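Local coordinates for protein xylooligosaccharide oxidase (Myceliophthora thermophila, PDB 5K8E) that oxidises the C1 hydroxyl of xylooligosaccharides and related sugars to lactones, using a bicovalently bound FAD and reducing molecular oxygen to hydrogen peroxide, at residues F53-P58 against D337-F342; F150-C155 against E318-Y323; E267-R272 against G284-N289. All blocks are in the same frame, centred on the assembly; numbering follows the deposited sequence.

Contact 1: F53-P58 against D337-F342; sequences FNDRLP and DQSETF. With FAD (flavin-adenine dinucleotide), chain D.
Asn54 lays its carboxamide flat over the ring of Phe342, the two planes only 10° apart and ND2 above the ring centre. In the same pose ND2 donates to Phe342 O at 3.0 Å, and OD1 accepts from Phe342 N, so the amide is bonded to the backbone of the very residue whose ring it covers. Asn54 closes an Asx turn by accepting Arg56 N at OD1, its side chain swung opposite the backbone N (chi1 -172°); the two donors reach OD1 from opposite faces of its plane. Phe342 O is doubly held as well, because Arg56 NE approaches within 2.9 Å from the other face. Next to this close packing the rims of Phe53 and Phe342 meet at CE2 and CE1, 3.4 Å apart, while the flavin 8alpha carbon, C8M, lies 3.3 Å above the centre of the Phe53 ring. The solvent side is thinner and polar: Ser339 OG donates to Asp55 OD2 at 2.6 Å, on the syn side of the carboxylate, and a water links that same oxygen to Thr341 OG1. Two backbone bonds, Glu340 N to Phe53 O and Asp55 N to Glu340 O, flank Asn54. The result is a single beta bridge at Asn54 and Glu340 running into an Asx turn and a type I beta turn, beside the C8M end of the flavin, where His94 is cross-linked.

Contact 2: F150-C155 against E318-Y323; sequences FSHGTC and EGFRHY. With FAD (flavin-adenine dinucleotide), chain D.
Thr154 and Cys155 belong to a loop that is covalently part of the cofactor: while the loop packs against Phe320 and Tyr323, Cys155 SG forms a thioether to flavin C6, 1.8 Å long. Phe320 brings CE1 into the plane of the His152 ring, 3.8 Å from His152 CE1, with the rings 81° apart, and its own edge faces Gly153 O. That carbonyl also accepts His152 ND1 at 3.0 Å, in the carbonyl plane and on a lone pair, a nearly straight bond (165°) that fixes the imidazole's rotation. Were His152 replaced, an alanine here is likely to leave Gly153 O without this donor and a gap beside Phe320 CE1. Thr154 CB packs on Tyr323 O, and a water donates to Tyr323 O at 3.0 Å while lying a long 3.3 Å from Thr154 OG1. One short loop thus carries a flavin cross-link and, in Thr154, a substrate-binding residue, whose backbone N donates to flavin O4 at 3.0 Å; this bond would be expected to polarise the C4=O4 carbonyl and draw electrons from the ring.

Contact 3: E267-R272 against G284-N289; sequences EEMNMR and GLYHGN. With NAG (2-acetamido-2-deoxy-beta-D-glucopyranose), chain G.
Over one face of the Tyr286 ring lies Glu268 CB, a CH-pi contact 4.1 Å from the centroid, while Gly288 O and a water sit at the ring's edge, in its plane. The water is hydrogen-bonded to Tyr286 OH at 2.6 Å and donates to Glu268 OE1, tying the hydroxyl to the bent glutamate chain. The amide of Asn270 and the ring of His287 are turned 35° from one another, ND2 lying 3.5 Å from CD2. Asn270 CG stands beside its backbone N (chi1 -58°), which lets ND2 make a weak bond to Leu285 O; its stronger partner is Ser175. Leu285 N donates to Asn270 O at 2.7 Å, and His287 N to Glu268 O at 2.8 Å. Beyond the strand, Asn289 ND2 carries the N-linked sugar, and its OD1 caps helix 290-304. The strands, the first carrying Arg272 of the substrate site, run antiparallel at 178° as a beta hairpin, flanked by strands 234-240 and 374-381, with Met269, Met271 and Tyr286 packing against helix 290-304.

In the fold
Contacts 2 and 3 are neighbours, their centres 12 Å apart, and they touch where Tyr323 OH probably bonds Gly284 O. Contact 1 lies farther off, about 22 Å from contact 2 and 31 Å from contact 3 between centres. Along the chain the closures enclose one another: 53-58 comes first, then 150-155, the hairpin 267-272/284-289, helix 316-324 with 318-323, and finally 337-342. Contacts 1 and 3 share the eight-stranded antiparallel sheet, through strand 341-349 and the hairpin; contacts 1 and 2 both reach FAD. The arrangement is consistent with the flavin, cross-linked to His94 and Cys155, lying between the FAD-binding part and this sheet, which supplies the substrate-binding residues Arg272 and Glu412.

Contact 1: F53-P58 against D337-F342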
loop_
_atom_site.group_PDB
_atom_site.type_symbol
_atom_site.label_atom_id
_atom_site.label_comp_id
_atom_site.label_asym_id
_atom_site.label_seq_id
_atom_site.Cartn_x
_atom_site.Cartn_y
_atom_site.Cartn_z
ATOM N N PHE A 53 5.430 -11.852 5.133
ATOM C CA PHE A 53 4.157 -12.115 4.468
ATOM C C PHE A 53 4.430 -12.972 3.230
ATOM O O PHE A 53 3.671 -13.899 2.904
ATOM C CB PHE A 53 3.418 -10.848 4.047
ATOM C CG PHE A 53 2.266 -11.125 3.138
ATOM C CD1 PHE A 53 1.151 -11.808 3.611
ATOM C CD2 PHE A 53 2.317 -10.785 1.797
ATOM C CE1 PHE A 53 0.099 -12.113 2.770
ATOM C CE2 PHE A 53 1.258 -11.090 0.947
ATOM C CZ PHE A 53 0.152 -11.757 1.438
ATOM N N ASN A 54 5.500 -12.635 2.533
ATOM C CA ASN A 54 5.887 -13.352 1.323
ATOM C C ASN A 54 6.903 -14.429 1.687
ATOM O O ASN A 54 8.060 -14.134 1.964
ATOM C CB ASN A 54 6.453 -12.383 0.283
ATOM C CG ASN A 54 6.693 -13.041 -1.075
ATOM O OD1 ASN A 54 6.606 -14.270 -1.232
ATOM N ND2 ASN A 54 6.990 -12.210 -2.075
ATOM N N ASP A 55 6.462 -15.686 1.697
ATOM C CA ASP A 55 7.329 -16.791 2.094
ATOM C C ASP A 55 8.464 -17.042 1.123
ATOM O O ASP A 55 9.352 -17.817 1.423
ATOM C CB ASP A 55 6.527 -18.083 2.283
ATOM C CG ASP A 55 5.655 -18.038 3.501
ATOM O OD1 ASP A 55 6.132 -17.595 4.560
ATOM O OD2 ASP A 55 4.478 -18.414 3.406
ATOM N N ARG A 56 8.440 -16.379 -0.028
ATOM C CA ARG A 56 9.571 -16.397 -0.936
ATOM C C ARG A 56 10.775 -15.642 -0.367
ATOM O O ARG A 56 11.891 -15.909 -0.782
ATOM C CB ARG A 56 9.172 -15.800 -2.289
ATOM C CG ARG A 56 10.161 -16.028 -3.410
ATOM C CD ARG A 56 9.644 -15.462 -4.737
ATOM N NE ARG A 56 9.594 -13.997 -4.759
ATOM C CZ ARG A 56 10.655 -13.188 -4.877
ATOM N NH1 ARG A 56 11.887 -13.673 -4.972
ATOM N NH2 ARG A 56 10.488 -11.874 -4.897
ATOM N N LEU A 57 10.558 -14.718 0.579
ATOM C CA LEU A 57 11.624 -13.868 1.081
ATOM C C LEU A 57 11.710 -13.818 2.617
ATOM O O LEU A 57 11.444 -12.780 3.213
ATOM C CB LEU A 57 11.444 -12.453 0.541
ATOM C CG LEU A 57 11.434 -12.282 -0.979
ATOM C CD1 LEU A 57 10.910 -10.893 -1.324
ATOM C CD2 LEU A 57 12.815 -12.537 -1.588
ATOM N N PRO A 58 12.111 -14.932 3.254
ATOM C CA PRO A 58 12.388 -14.872 4.677
ATOM C C PRO A 58 13.722 -14.196 4.912
ATOM O O PRO A 58 14.626 -14.317 4.090
ATOM C CB PRO A 58 12.454 -16.342 5.079
ATOM C CG PRO A 58 13.010 -16.998 3.864
ATOM C CD PRO A 58 12.385 -16.271 2.701
ATOM N N ASP A 337 -0.314 -14.822 11.241
ATOM C CA ASP A 337 0.697 -15.504 10.432
ATOM C C ASP A 337 0.263 -15.800 8.995
ATOM O O ASP A 337 0.731 -16.774 8.392
ATOM C CB ASP A 337 1.167 -16.788 11.145
ATOM C CG ASP A 337 0.063 -17.827 11.290
ATOM O OD1 ASP A 337 -1.086 -17.554 10.886
ATOM O OD2 ASP A 337 0.353 -18.931 11.816
ATOM N N GLN A 338 -0.596 -14.951 8.437
ATOM C CA GLN A 338 -1.032 -15.130 7.055
ATOM C C GLN A 338 0.146 -14.893 6.106
ATOM O O GLN A 338 0.865 -13.901 6.246
ATOM C CB GLN A 338 -2.193 -14.194 6.730
ATOM C CG GLN A 338 -3.437 -14.461 7.569
ATOM C CD GLN A 338 -3.992 -15.855 7.346
ATOM O OE1 GLN A 338 -3.893 -16.727 8.221
ATOM N NE2 GLN A 338 -4.544 -16.090 6.157
ATOM N N SER A 339 0.369 -15.825 5.178
ATOM C CA SER A 339 1.448 -15.683 4.211
ATOM C C SER A 339 1.173 -16.383 2.888
ATOM O O SER A 339 0.386 -17.311 2.816
ATOM C CB SER A 339 2.770 -16.170 4.799
ATOM O OG SER A 339 2.729 -17.545 5.130
ATOM N N GLU A 340 1.828 -15.898 1.841
ATOM C CA GLU A 340 1.709 -16.451 0.506
ATOM C C GLU A 340 3.103 -16.511 -0.100
ATOM O O GLU A 340 4.045 -15.962 0.456
ATOM C CB GLU A 340 0.773 -15.586 -0.348
ATOM C CG GLU A 340 -0.607 -15.458 0.260
ATOM C CD GLU A 340 -1.611 -14.747 -0.621
ATOM O OE1 GLU A 340 -1.271 -14.231 -1.708
ATOM O OE2 GLU A 340 -2.775 -14.715 -0.197
ATOM N N THR A 341 3.232 -17.203 -1.223
ATOM C CA THR A 341 4.493 -17.289 -1.956
ATOM C C THR A 341 4.237 -16.713 -3.337
ATOM O O THR A 341 3.376 -17.213 -4.071
ATOM C CB THR A 341 4.953 -18.748 -2.084
ATOM O OG1 THR A 341 5.136 -19.303 -0.775
ATOM C CG2 THR A 341 6.262 -18.866 -2.884
ATOM N N PHE A 342 4.972 -15.662 -3.690
ATOM C CA PHE A 342 4.660 -14.916 -4.898
ATOM C C PHE A 342 5.769 -13.977 -5.364
ATOM O O PHE A 342 6.728 -13.686 -4.629
ATOM C CB PHE A 342 3.379 -14.099 -4.672
ATOM C CG PHE A 342 3.525 -13.013 -3.641
ATOM C CD1 PHE A 342 3.343 -13.288 -2.304
ATOM C CD2 PHE A 342 3.824 -11.710 -4.016
ATOM C CE1 PHE A 342 3.453 -12.296 -1.352
ATOM C CE2 PHE A 342 3.955 -10.713 -3.064
ATOM C CZ PHE A 342 3.771 -11.012 -1.733
HETATM P PA FAD D . 5.612 -3.847 6.901
HETATM O O1A FAD D . 5.543 -4.024 8.406
HETATM O O2A FAD D . 6.316 -4.908 6.118
HETATM O O5B FAD D . 6.215 -2.378 6.600
HETATM C C5B FAD D . 6.401 -1.934 5.245
HETATM C C4B FAD D . 7.414 -0.793 5.176
HETATM O O4B FAD D . 6.960 0.302 5.988
HETATM C C3B FAD D . 8.775 -1.200 5.709
HETATM O O3B FAD D . 9.800 -0.492 5.012
HETATM C C2B FAD D . 8.702 -0.751 7.146
HETATM O O2B FAD D . 9.975 -0.564 7.764
HETATM C C1B FAD D . 7.888 0.523 7.041
HETATM N N9A FAD D . 7.179 0.824 8.298
HETATM C C8A FAD D . 6.286 0.052 8.951
HETATM N N7A FAD D . 5.850 0.673 10.070
HETATM C C5A FAD D . 6.488 1.865 10.116
HETATM C C6A FAD D . 6.507 3.012 11.029
HETATM N N6A FAD D . 5.724 2.964 12.117
HETATM N N1A FAD D . 7.295 4.069 10.751
HETATM C C2A FAD D . 8.077 4.095 9.660
HETATM N N3A FAD D . 8.118 3.084 8.764
HETATM C C4A FAD D . 7.348 1.969 8.948
HETATM N N1 FAD D . -2.041 -1.836 -0.521
HETATM C C2 FAD D . -2.992 -0.971 -0.998
HETATM O O2 FAD D . -2.644 0.185 -1.365
HETATM N N3 FAD D . -4.296 -1.327 -1.086
HETATM C C4 FAD D . -4.738 -2.538 -0.700
HETATM O O4 FAD D . -5.943 -2.845 -0.791
HETATM C C4X FAD D . -3.772 -3.532 -0.167
HETATM N N5 FAD D . -4.143 -4.782 0.230
HETATM C C5X FAD D . -3.233 -5.668 0.735
HETATM C C6 FAD D . -3.620 -6.943 1.167
HETATM C C7 FAD D . -2.688 -7.859 1.669
HETATM C C7M FAD D . -3.193 -9.222 2.106
HETATM C C8 FAD D . -1.250 -7.462 1.772
HETATM C C8M FAD D . -0.148 -8.363 2.322
HETATM C C9 FAD D . -0.874 -6.192 1.342
HETATM C C9A FAD D . -1.797 -5.278 0.831
HETATM N N10 FAD D . -1.404 -3.997 0.370
HETATM C C10 FAD D . -2.370 -3.099 -0.112
HETATM C "C1'" FAD D . -0.005 -3.546 0.418
HETATM C "C2'" FAD D . 0.344 -2.827 1.689
HETATM O "O2'" FAD D . -0.247 -1.544 1.570
HETATM C "C3'" FAD D . 1.854 -2.725 1.803
HETATM O "O3'" FAD D . 2.370 -4.058 1.818
HETATM C "C4'" FAD D . 2.238 -1.974 3.070
HETATM O "O4'" FAD D . 3.473 -1.249 2.932
HETATM C "C5'" FAD D . 2.334 -2.954 4.223
HETATM O "O5'" FAD D . 2.326 -2.245 5.474
HETATM P P FAD D . 2.740 -3.104 6.743
HETATM O O1P FAD D . 2.865 -2.164 7.921
HETATM O O2P FAD D . 1.815 -4.273 6.830
HETATM O O3P FAD D . 4.155 -3.697 6.227
HETATM O O HOH W 1 3.318 -19.680 1.256
#

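Contact 2: F150-C155 against E318-Y323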
loop_
_atom_site.group_PDB
_atom_site.type_symbol
_atom_site.label_atom_id
_atom_site.label_comp_id
_atom_site.label_asym_id
_atom_site.label_seq_id
_atom_site.Cartn_x
_atom_site.Cartn_y
_atom_site.Cartn_z
ATOM N N PHE A 150 -11.678 6.162 7.834
ATOM C CA PHE A 150 -10.863 6.881 6.872
ATOM C C PHE A 150 -10.607 5.968 5.689
ATOM O O PHE A 150 -11.014 4.798 5.701
ATOM C CB PHE A 150 -9.592 7.512 7.491
ATOM C CG PHE A 150 -8.574 6.536 8.035
ATOM C CD1 PHE A 150 -7.661 5.926 7.202
ATOM C CD2 PHE A 150 -8.465 6.317 9.396
ATOM C CE1 PHE A 150 -6.696 5.062 7.703
ATOM C CE2 PHE A 150 -7.501 5.461 9.909
ATOM C CZ PHE A 150 -6.615 4.827 9.060
ATOM N N SER A 151 -9.998 6.513 4.639
ATOM C CA SER A 151 -9.855 5.780 3.390
ATOM C C SER A 151 -8.609 4.921 3.450
ATOM O O SER A 151 -7.522 5.423 3.696
ATOM C CB SER A 151 -9.766 6.754 2.217
ATOM O OG SER A 151 -9.727 6.041 0.988
ATOM N N HIS A 152 -8.761 3.620 3.252
ATOM C CA HIS A 152 -7.619 2.721 3.300
ATOM C C HIS A 152 -7.856 1.475 2.460
ATOM O O HIS A 152 -8.906 1.334 1.837
ATOM C CB HIS A 152 -7.267 2.361 4.748
ATOM C CG HIS A 152 -8.409 1.798 5.534
ATOM N ND1 HIS A 152 -8.917 0.534 5.314
ATOM C CD2 HIS A 152 -9.132 2.322 6.553
ATOM C CE1 HIS A 152 -9.913 0.312 6.155
ATOM N NE2 HIS A 152 -10.053 1.375 6.926
ATOM N N GLY A 153 -6.890 0.563 2.484
ATOM C CA GLY A 153 -6.892 -0.606 1.628
ATOM C C GLY A 153 -7.837 -1.664 2.155
ATOM O O GLY A 153 -8.410 -1.534 3.244
ATOM N N THR A 154 -8.022 -2.685 1.338
ATOM C CA THR A 154 -8.704 -3.900 1.708
ATOM C C THR A 154 -7.618 -4.775 2.328
ATOM O O THR A 154 -6.425 -4.539 2.139
ATOM C CB THR A 154 -9.284 -4.595 0.460
ATOM O OG1 THR A 154 -8.209 -4.977 -0.412
ATOM C CG2 THR A 154 -10.197 -3.661 -0.295
ATOM N N CYS A 155 -7.986 -5.791 3.071
ATOM C CA CYS A 155 -6.956 -6.630 3.670
ATOM C C CYS A 155 -6.815 -6.187 5.111
ATOM O O CYS A 155 -6.030 -5.282 5.427
ATOM C CB CYS A 155 -5.585 -6.523 2.968
ATOM S SG CYS A 155 -5.412 -7.185 1.285
ATOM N N GLU A 318 -19.974 -4.470 6.574
ATOM C CA GLU A 318 -20.267 -5.581 5.672
ATOM C C GLU A 318 -19.645 -5.264 4.307
ATOM O O GLU A 318 -19.102 -6.152 3.648
ATOM C CB GLU A 318 -21.778 -5.851 5.571
ATOM C CG GLU A 318 -22.139 -7.157 4.856
ATOM C CD GLU A 318 -23.650 -7.389 4.694
ATOM O OE1 GLU A 318 -24.368 -7.464 5.722
ATOM O OE2 GLU A 318 -24.123 -7.523 3.536
ATOM N N GLY A 319 -19.696 -3.993 3.901
ATOM C CA GLY A 319 -18.973 -3.535 2.710
ATOM C C GLY A 319 -17.475 -3.832 2.768
ATOM O O GLY A 319 -16.892 -4.324 1.798
ATOM N N PHE A 320 -16.849 -3.543 3.908
ATOM C CA PHE A 320 -15.431 -3.857 4.082
ATOM C C PHE A 320 -15.192 -5.354 4.000
ATOM O O PHE A 320 -14.282 -5.794 3.306
ATOM C CB PHE A 320 -14.900 -3.330 5.420
ATOM C CG PHE A 320 -13.417 -3.533 5.605
ATOM C CD1 PHE A 320 -12.508 -2.862 4.805
ATOM C CD2 PHE A 320 -12.928 -4.387 6.579
ATOM C CE1 PHE A 320 -11.140 -3.052 4.958
ATOM C CE2 PHE A 320 -11.556 -4.568 6.751
ATOM C CZ PHE A 320 -10.664 -3.900 5.937
ATOM N N ARG A 321 -16.000 -6.133 4.718
ATOM C CA ARG A 321 -15.855 -7.589 4.723
ATOM C C ARG A 321 -15.964 -8.182 3.333
ATOM O O ARG A 321 -15.249 -9.122 3.014
ATOM C CB ARG A 321 -16.890 -8.260 5.631
ATOM C CG ARG A 321 -16.606 -8.066 7.111
ATOM C CD ARG A 321 -17.345 -9.083 7.977
ATOM N NE ARG A 321 -18.793 -8.944 7.869
ATOM C CZ ARG A 321 -19.538 -8.023 8.488
ATOM N NH1 ARG A 321 -18.994 -7.123 9.306
ATOM N NH2 ARG A 321 -20.857 -8.008 8.292
ATOM N N HIS A 322 -16.858 -7.634 2.515
ATOM C CA HIS A 322 -17.134 -8.185 1.192
ATOM C C HIS A 322 -15.871 -8.315 0.343
ATOM O O HIS A 322 -15.711 -9.294 -0.376
ATOM C CB HIS A 322 -18.186 -7.333 0.448
ATOM C CG HIS A 322 -18.481 -7.823 -0.939
ATOM N ND1 HIS A 322 -19.396 -8.824 -1.197
ATOM C CD2 HIS A 322 -17.949 -7.484 -2.136
ATOM C CE1 HIS A 322 -19.427 -9.064 -2.495
ATOM N NE2 HIS A 322 -18.557 -8.266 -3.087
ATOM N N TYR A 323 -14.983 -7.323 0.422
ATOM C CA TYR A 323 -13.741 -7.335 -0.356
ATOM C C TYR A 323 -12.496 -7.635 0.487
ATOM O O TYR A 323 -11.370 -7.528 -0.019
ATOM C CB TYR A 323 -13.556 -5.997 -1.078
ATOM C CG TYR A 323 -14.461 -5.806 -2.290
ATOM C CD1 TYR A 323 -14.380 -6.665 -3.385
ATOM C CD2 TYR A 323 -15.379 -4.757 -2.342
ATOM C CE1 TYR A 323 -15.196 -6.487 -4.494
ATOM C CE2 TYR A 323 -16.195 -4.571 -3.450
ATOM C CZ TYR A 323 -16.102 -5.443 -4.521
ATOM O OH TYR A 323 -16.923 -5.278 -5.619
HETATM P PA FAD D . 5.612 -3.847 6.901
HETATM O O1A FAD D . 5.543 -4.024 8.406
HETATM O O2A FAD D . 6.316 -4.908 6.118
HETATM O O5B FAD D . 6.215 -2.378 6.600
HETATM C C5B FAD D . 6.401 -1.934 5.245
HETATM C C4B FAD D . 7.414 -0.793 5.176
HETATM O O4B FAD D . 6.960 0.302 5.988
HETATM C C3B FAD D . 8.775 -1.200 5.709
HETATM O O3B FAD D . 9.800 -0.492 5.012
HETATM C C2B FAD D . 8.702 -0.751 7.146
HETATM O O2B FAD D . 9.975 -0.564 7.764
HETATM C C1B FAD D . 7.888 0.523 7.041
HETATM N N9A FAD D . 7.179 0.824 8.298
HETATM C C8A FAD D . 6.286 0.052 8.951
HETATM N N7A FAD D . 5.850 0.673 10.070
HETATM C C5A FAD D . 6.488 1.865 10.116
HETATM C C6A FAD D . 6.507 3.012 11.029
HETATM N N6A FAD D . 5.724 2.964 12.117
HETATM N N1A FAD D . 7.295 4.069 10.751
HETATM C C2A FAD D . 8.077 4.095 9.660
HETATM N N3A FAD D . 8.118 3.084 8.764
HETATM C C4A FAD D . 7.348 1.969 8.948
HETATM N N1 FAD D . -2.041 -1.836 -0.521
HETATM C C2 FAD D . -2.992 -0.971 -0.998
HETATM O O2 FAD D . -2.644 0.185 -1.365
HETATM N N3 FAD D . -4.296 -1.327 -1.086
HETATM C C4 FAD D . -4.738 -2.538 -0.700
HETATM O O4 FAD D . -5.943 -2.845 -0.791
HETATM C C4X FAD D . -3.772 -3.532 -0.167
HETATM N N5 FAD D . -4.143 -4.782 0.230
HETATM C C5X FAD D . -3.233 -5.668 0.735
HETATM C C6 FAD D . -3.620 -6.943 1.167
HETATM C C7 FAD D . -2.688 -7.859 1.669
HETATM C C7M FAD D . -3.193 -9.222 2.106
HETATM C C8 FAD D . -1.250 -7.462 1.772
HETATM C C8M FAD D . -0.148 -8.363 2.322
HETATM C C9 FAD D . -0.874 -6.192 1.342
HETATM C C9A FAD D . -1.797 -5.278 0.831
HETATM N N10 FAD D . -1.404 -3.997 0.370
HETATM C C10 FAD D . -2.370 -3.099 -0.112
HETATM C "C1'" FAD D . -0.005 -3.546 0.418
HETATM C "C2'" FAD D . 0.344 -2.827 1.689
HETATM O "O2'" FAD D . -0.247 -1.544 1.570
HETATM C "C3'" FAD D . 1.854 -2.725 1.803
HETATM O "O3'" FAD D . 2.370 -4.058 1.818
HETATM C "C4'" FAD D . 2.238 -1.974 3.070
HETATM O "O4'" FAD D . 3.473 -1.249 2.932
HETATM C "C5'" FAD D . 2.334 -2.954 4.223
HETATM O "O5'" FAD D . 2.326 -2.245 5.474
HETATM P P FAD D . 2.740 -3.104 6.743
HETATM O O1P FAD D . 2.865 -2.164 7.921
HETATM O O2P FAD D . 1.815 -4.273 6.830
HETATM O O3P FAD D . 4.155 -3.697 6.227
HETATM O O HOH W 2 -9.896 -6.849 -2.536
#

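Contact 3: E267-R272 against G284-N289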
loop_
_atom_site.group_PDB
_atom_site.type_symbol
_atom_site.label_atom_id
_atom_site.label_comp_id
_atom_site.label_asym_id
_atom_site.label_seq_id
_atom_site.Cartn_x
_atom_site.Cartn_y
_atom_site.Cartn_z
ATOM N N GLU A 267 -18.025 10.628 -8.085
ATOM C CA GLU A 267 -17.263 10.598 -6.839
ATOM C C GLU A 267 -17.629 9.433 -5.921
ATOM O O GLU A 267 -16.774 8.907 -5.225
ATOM C CB GLU A 267 -17.428 11.922 -6.080
ATOM C CG GLU A 267 -16.863 13.107 -6.841
ATOM C CD GLU A 267 -16.834 14.379 -6.033
ATOM O OE1 GLU A 267 -17.361 14.393 -4.903
ATOM O OE2 GLU A 267 -16.284 15.375 -6.544
ATOM N N GLU A 268 -18.894 9.038 -5.931
ATOM C CA GLU A 268 -19.397 7.961 -5.070
ATOM C C GLU A 268 -18.946 6.577 -5.508
ATOM O O GLU A 268 -19.062 5.614 -4.745
ATOM C CB GLU A 268 -20.934 7.977 -5.046
ATOM C CG GLU A 268 -21.543 9.243 -4.457
ATOM C CD GLU A 268 -21.722 10.371 -5.456
ATOM O OE1 GLU A 268 -21.419 10.210 -6.650
ATOM O OE2 GLU A 268 -22.195 11.444 -5.041
ATOM N N MET A 269 -18.447 6.472 -6.739
ATOM C CA MET A 269 -18.127 5.184 -7.333
ATOM C C MET A 269 -16.634 4.879 -7.176
ATOM O O MET A 269 -15.790 5.741 -7.409
ATOM C CB MET A 269 -18.529 5.179 -8.817
ATOM C CG MET A 269 -18.368 3.827 -9.486
ATOM S SD MET A 269 -18.905 3.784 -11.204
ATOM C CE MET A 269 -20.677 3.930 -11.046
ATOM N N ASN A 270 -16.334 3.653 -6.757
ATOM C CA ASN A 270 -14.968 3.177 -6.579
ATOM C C ASN A 270 -14.881 1.818 -7.258
ATOM O O ASN A 270 -15.690 0.924 -6.969
ATOM C CB ASN A 270 -14.618 3.049 -5.092
ATOM C CG ASN A 270 -14.769 4.357 -4.336
ATOM O OD1 ASN A 270 -13.789 5.050 -4.074
ATOM N ND2 ASN A 270 -16.010 4.717 -4.009
ATOM N N MET A 271 -13.904 1.645 -8.143
ATOM C CA MET A 271 -13.924 0.508 -9.043
ATOM C C MET A 271 -12.539 0.130 -9.561
ATOM O O MET A 271 -11.619 0.948 -9.571
ATOM C CB MET A 271 -14.855 0.847 -10.214
ATOM C CG MET A 271 -15.234 -0.310 -11.115
ATOM S SD MET A 271 -16.654 0.094 -12.157
ATOM C CE MET A 271 -16.030 1.506 -13.085
ATOM N N ARG A 272 -12.429 -1.118 -10.000
ATOM C CA ARG A 272 -11.211 -1.668 -10.550
ATOM C C ARG A 272 -11.544 -2.777 -11.525
ATOM O O ARG A 272 -12.621 -3.386 -11.450
ATOM C CB ARG A 272 -10.329 -2.247 -9.430
ATOM C CG ARG A 272 -10.843 -3.542 -8.816
ATOM C CD ARG A 272 -10.103 -3.883 -7.537
ATOM N NE ARG A 272 -10.511 -5.170 -6.978
ATOM C CZ ARG A 272 -10.036 -5.663 -5.839
ATOM N NH1 ARG A 272 -9.138 -4.980 -5.143
ATOM N NH2 ARG A 272 -10.459 -6.834 -5.391
ATOM N N GLY A 284 -16.709 -3.135 -8.114
ATOM C CA GLY A 284 -16.875 -1.818 -7.530
ATOM C C GLY A 284 -17.507 -1.798 -6.166
ATOM O O GLY A 284 -18.060 -2.796 -5.693
ATOM N N LEU A 285 -17.391 -0.640 -5.534
ATOM C CA LEU A 285 -18.095 -0.320 -4.312
ATOM C C LEU A 285 -18.642 1.095 -4.483
ATOM O O LEU A 285 -17.873 2.045 -4.638
ATOM C CB LEU A 285 -17.168 -0.396 -3.096
ATOM C CG LEU A 285 -17.882 -0.314 -1.736
ATOM C CD1 LEU A 285 -18.599 -1.614 -1.421
ATOM C CD2 LEU A 285 -16.919 0.040 -0.617
ATOM N N TYR A 286 -19.965 1.209 -4.493
ATOM C CA TYR A 286 -20.658 2.478 -4.678
ATOM C C TYR A 286 -21.116 2.966 -3.324
ATOM O O TYR A 286 -21.763 2.230 -2.592
ATOM C CB TYR A 286 -21.876 2.285 -5.592
ATOM C CG TYR A 286 -22.581 3.570 -5.955
ATOM C CD1 TYR A 286 -22.084 4.397 -6.959
ATOM C CD2 TYR A 286 -23.727 3.976 -5.273
ATOM C CE1 TYR A 286 -22.710 5.588 -7.285
ATOM C CE2 TYR A 286 -24.368 5.165 -5.596
ATOM C CZ TYR A 286 -23.849 5.966 -6.606
ATOM O OH TYR A 286 -24.478 7.138 -6.940
ATOM N N HIS A 287 -20.768 4.202 -2.989
ATOM C CA HIS A 287 -21.117 4.772 -1.694
ATOM C C HIS A 287 -22.525 5.331 -1.745
ATOM O O HIS A 287 -22.730 6.536 -1.880
ATOM C CB HIS A 287 -20.103 5.826 -1.297
ATOM C CG HIS A 287 -18.787 5.252 -0.901
ATOM N ND1 HIS A 287 -18.011 5.800 0.091
ATOM C CD2 HIS A 287 -18.129 4.151 -1.329
ATOM C CE1 HIS A 287 -16.911 5.084 0.237
ATOM N NE2 HIS A 287 -16.957 4.076 -0.616
ATOM N N GLY A 288 -23.481 4.417 -1.653
ATOM C CA GLY A 288 -24.894 4.709 -1.814
ATOM C C GLY A 288 -25.649 3.402 -2.029
ATOM O O GLY A 288 -25.046 2.328 -2.001
ATOM N N ASN A 289 -26.959 3.499 -2.259
ATOM C CA ASN A 289 -27.812 2.320 -2.400
ATOM C C ASN A 289 -27.826 1.759 -3.825
ATOM O O ASN A 289 -27.272 2.356 -4.746
ATOM C CB ASN A 289 -29.237 2.614 -1.899
ATOM C CG ASN A 289 -29.927 3.732 -2.661
ATOM O OD1 ASN A 289 -29.713 3.924 -3.856
ATOM N ND2 ASN A 289 -30.783 4.466 -1.964
HETATM C C1 NAG G . -31.490 5.562 -2.578
HETATM C C2 NAG G . -32.768 5.657 -1.745
HETATM C C3 NAG G . -33.550 6.928 -2.056
HETATM C C4 NAG G . -32.659 8.168 -2.064
HETATM C C5 NAG G . -31.336 7.934 -2.781
HETATM C C6 NAG G . -30.363 9.054 -2.455
HETATM C C7 NAG G . -34.018 3.722 -0.914
HETATM C C8 NAG G . -34.831 2.504 -1.236
HETATM N N2 NAG G . -33.575 4.454 -1.935
HETATM O O3 NAG G . -34.505 7.119 -1.040
HETATM O O4 NAG G . -33.346 9.234 -2.691
HETATM O O5 NAG G . -30.733 6.729 -2.366
HETATM O O6 NAG G . -29.445 9.158 -3.515
HETATM O O7 NAG G . -33.799 4.006 0.263
HETATM O O HOH W 3 -23.179 8.862 -8.342
#